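Local coordinates for protein VMB-1 (Vibrio alginolyticus, PDB 6JV4) that probably hydrolyses beta-lactam antibiotics to substituted beta-amino acids, as a zinc-dependent class B metallo-beta-lactamase of subclass B1, at residues T81-D86 with T145-V150. Residues are numbered along the deposited sequence; the frame is centred on the assembly and turned at random.
With ZN (zinc ion), chain E; ZN (zinc ion), chain F.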
loop_
_atom_site.group_PDB
_atom_site.type_symbol
_atom_site.label_atom_id
_atom_site.label_comp_id
_atom_site.label_asym_id
_atom_site.label_seq_id
_atom_site.Cartn_x
_atom_site.Cartn_y
_atom_site.Cartn_z
ATOM N N THR A 81 3.022 0.114 -3.629
ATOM C CA THR A 81 3.847 0.132 -2.402
ATOM C C THR A 81 4.759 -1.078 -2.329
ATOM O O THR A 81 5.635 -1.053 -1.428
ATOM C CB THR A 81 2.999 0.387 -1.162
ATOM O OG1 THR A 81 2.028 -0.640 -0.993
ATOM C CG2 THR A 81 2.376 1.769 -1.245
ATOM N N HIS A 82 4.541 -2.110 -3.143
ATOM C CA HIS A 82 5.565 -3.161 -3.328
ATOM C C HIS A 82 5.251 -3.977 -4.570
ATOM O O HIS A 82 4.255 -3.685 -5.207
ATOM C CB HIS A 82 5.798 -4.030 -2.108
ATOM C CG HIS A 82 4.752 -5.010 -1.750
ATOM N ND1 HIS A 82 3.553 -4.623 -1.228
ATOM C CD2 HIS A 82 4.761 -6.368 -1.746
ATOM C CE1 HIS A 82 2.848 -5.705 -0.904
ATOM N NE2 HIS A 82 3.553 -6.790 -1.269
ATOM N N PHE A 83 6.179 -4.846 -4.963
ATOM C CA PHE A 83 6.113 -5.468 -6.309
ATOM C C PHE A 83 5.078 -6.593 -6.371
ATOM O O PHE A 83 4.783 -7.023 -7.510
ATOM C CB PHE A 83 7.490 -5.966 -6.751
ATOM C CG PHE A 83 7.941 -7.262 -6.149
ATOM C CD1 PHE A 83 8.448 -7.300 -4.868
ATOM C CD2 PHE A 83 7.875 -8.453 -6.879
ATOM C CE1 PHE A 83 8.913 -8.487 -4.314
ATOM C CE2 PHE A 83 8.327 -9.631 -6.309
ATOM C CZ PHE A 83 8.889 -9.639 -5.065
ATOM N N HIS A 84 4.565 -7.097 -5.243
ATOM C CA HIS A 84 3.574 -8.206 -5.255
ATOM C C HIS A 84 2.269 -7.743 -5.940
ATOM O O HIS A 84 1.926 -6.546 -5.943
ATOM C CB HIS A 84 3.318 -8.761 -3.855
ATOM C CG HIS A 84 4.443 -9.511 -3.245
ATOM N ND1 HIS A 84 4.519 -9.722 -1.890
ATOM C CD2 HIS A 84 5.533 -10.099 -3.773
ATOM C CE1 HIS A 84 5.590 -10.437 -1.608
ATOM N NE2 HIS A 84 6.236 -10.691 -2.759
ATOM N N GLU A 85 1.440 -8.705 -6.379
ATOM C CA GLU A 85 0.193 -8.463 -7.142
ATOM C C GLU A 85 -0.876 -7.755 -6.301
ATOM O O GLU A 85 -1.655 -7.018 -6.883
ATOM C CB GLU A 85 -0.369 -9.805 -7.632
ATOM C CG GLU A 85 -1.579 -9.669 -8.529
ATOM C CD GLU A 85 -2.366 -10.965 -8.682
ATOM O OE1 GLU A 85 -1.846 -12.043 -8.276
ATOM O OE2 GLU A 85 -3.476 -10.895 -9.208
ATOM N N ASP A 86 -0.921 -7.920 -4.980
ATOM C CA ASP A 86 -1.937 -7.184 -4.186
ATOM C C ASP A 86 -1.691 -5.663 -4.184
ATOM O O ASP A 86 -2.607 -4.892 -3.827
ATOM C CB ASP A 86 -2.060 -7.727 -2.760
ATOM C CG ASP A 86 -0.816 -7.696 -1.922
ATOM O OD1 ASP A 86 0.316 -7.591 -2.483
ATOM O OD2 ASP A 86 -0.973 -7.824 -0.687
ATOM N N THR A 145 8.984 -7.087 2.040
ATOM C CA THR A 145 9.786 -7.260 0.834
ATOM C C THR A 145 10.968 -6.288 0.925
ATOM O O THR A 145 10.988 -5.394 1.772
ATOM C CB THR A 145 8.994 -7.053 -0.460
ATOM O OG1 THR A 145 8.457 -5.731 -0.362
ATOM C CG2 THR A 145 7.892 -8.059 -0.687
ATOM N N GLU A 146 11.901 -6.457 0.017
ATOM C CA GLU A 146 13.080 -5.580 -0.083
ATOM C C GLU A 146 12.612 -4.152 -0.366
ATOM O O GLU A 146 13.289 -3.200 0.096
ATOM C CB GLU A 146 13.918 -6.119 -1.249
ATOM C CG GLU A 146 15.096 -5.294 -1.618
ATOM C CD GLU A 146 15.847 -5.790 -2.866
ATOM O OE1 GLU A 146 15.502 -6.871 -3.428
ATOM O OE2 GLU A 146 16.836 -5.145 -3.212
ATOM N N ASP A 147 11.565 -4.019 -1.210
ATOM C CA ASP A 147 11.167 -2.742 -1.847
ATOM C C ASP A 147 10.051 -1.996 -1.113
ATOM O O ASP A 147 9.738 -0.872 -1.534
ATOM C CB ASP A 147 10.753 -2.969 -3.300
ATOM C CG ASP A 147 9.537 -3.868 -3.420
ATOM O OD1 ASP A 147 9.482 -4.848 -2.675
ATOM O OD2 ASP A 147 8.689 -3.563 -4.253
ATOM N N ASN A 148 9.457 -2.549 -0.074
ATOM C CA ASN A 148 8.196 -2.014 0.486
ATOM C C ASN A 148 8.364 -0.531 0.887
ATOM O O ASN A 148 9.391 -0.185 1.541
ATOM C CB ASN A 148 7.641 -2.887 1.623
ATOM C CG ASN A 148 8.593 -3.235 2.746
ATOM O OD1 ASN A 148 9.602 -2.496 3.021
ATOM N ND2 ASN A 148 8.326 -4.347 3.369
ATOM N N ILE A 149 7.407 0.313 0.515
ATOM C CA ILE A 149 7.335 1.727 0.972
ATOM C C ILE A 149 6.068 1.951 1.769
ATOM O O ILE A 149 5.086 1.202 1.650
ATOM C CB ILE A 149 7.385 2.678 -0.253
ATOM C CG1 ILE A 149 6.352 2.337 -1.304
ATOM C CG2 ILE A 149 8.790 2.683 -0.847
ATOM C CD1 ILE A 149 6.140 3.420 -2.356
ATOM N N VAL A 150 6.067 3.033 2.552
ATOM C CA VAL A 150 4.843 3.500 3.216
ATOM C C VAL A 150 4.501 4.874 2.636
ATOM O O VAL A 150 5.373 5.538 2.041
ATOM C CB VAL A 150 5.014 3.528 4.744
ATOM C CG1 VAL A 150 5.341 2.138 5.287
ATOM C CG2 VAL A 150 6.027 4.578 5.188
HETATM ZN ZN ZN E . 3.404 -8.778 -0.534
HETATM ZN ZN ZN F . 0.071 -8.509 0.968
#
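Thr145 thrusts its methyl among the zinc-binding histidines: CG2 lies over one face of the His84 imidazole, 3.4 Å from CE1, and 3.7 Å from CD2 of His82. The same methyl meets the Phe83 ring at CE1, so one small group packs against three consecutive side chains of 81-86. A chi1 of 57° sets the Thr145 hydroxyl between its backbone N and carbonyl carbon, where OG1 donates a hydrogen bond to Asp147 OD1 (2.7 Å) from above the carboxylate plane. That carboxylate reaches across to 81-86. Its OD1 sits in the plane of the Phe83 ring at the edge, near CD1, with ring and carboxylate planes 54° apart; its OD2 lies 2.9 Å from Phe83 N and has a hydrogen bond with Thr107 OG1. One face of the Phe83 ring takes CD2 of His84, offset toward the rim. Further along, the backbones join through Ile149 N to Thr81 O (3.0 Å), a nearly straight bond lying in the carbonyl plane, and Asn148 CA adds a CA-H...O contact to the same oxygen. Ile149 CG1 packs 3.5 Å from Thr81 CA, while Thr81 OG1 is hydrogen-bonded to Asp53 OD1. His82 NE2 and His84 ND1 bind one zinc ion, completed on the protein side by His144, directly before Thr145; the other nitrogen of the His84 ring, NE2, is hydrogen-bonded to Asp178 OD2. Asp86 OD2 binds the second zinc with Cys163 and His205. This is the HxHxD motif of the metallo-beta-lactamase fold, and the contact sets it beside the loop that supplies the third histidine. Here 81-86 leads from strand 74-79 into helix 85-88, His84 being its N-cap, and 145-150 runs into strand 150-153 of the other sheet, with helix 105-113 packing on Phe83 and Asp147 through Leu110.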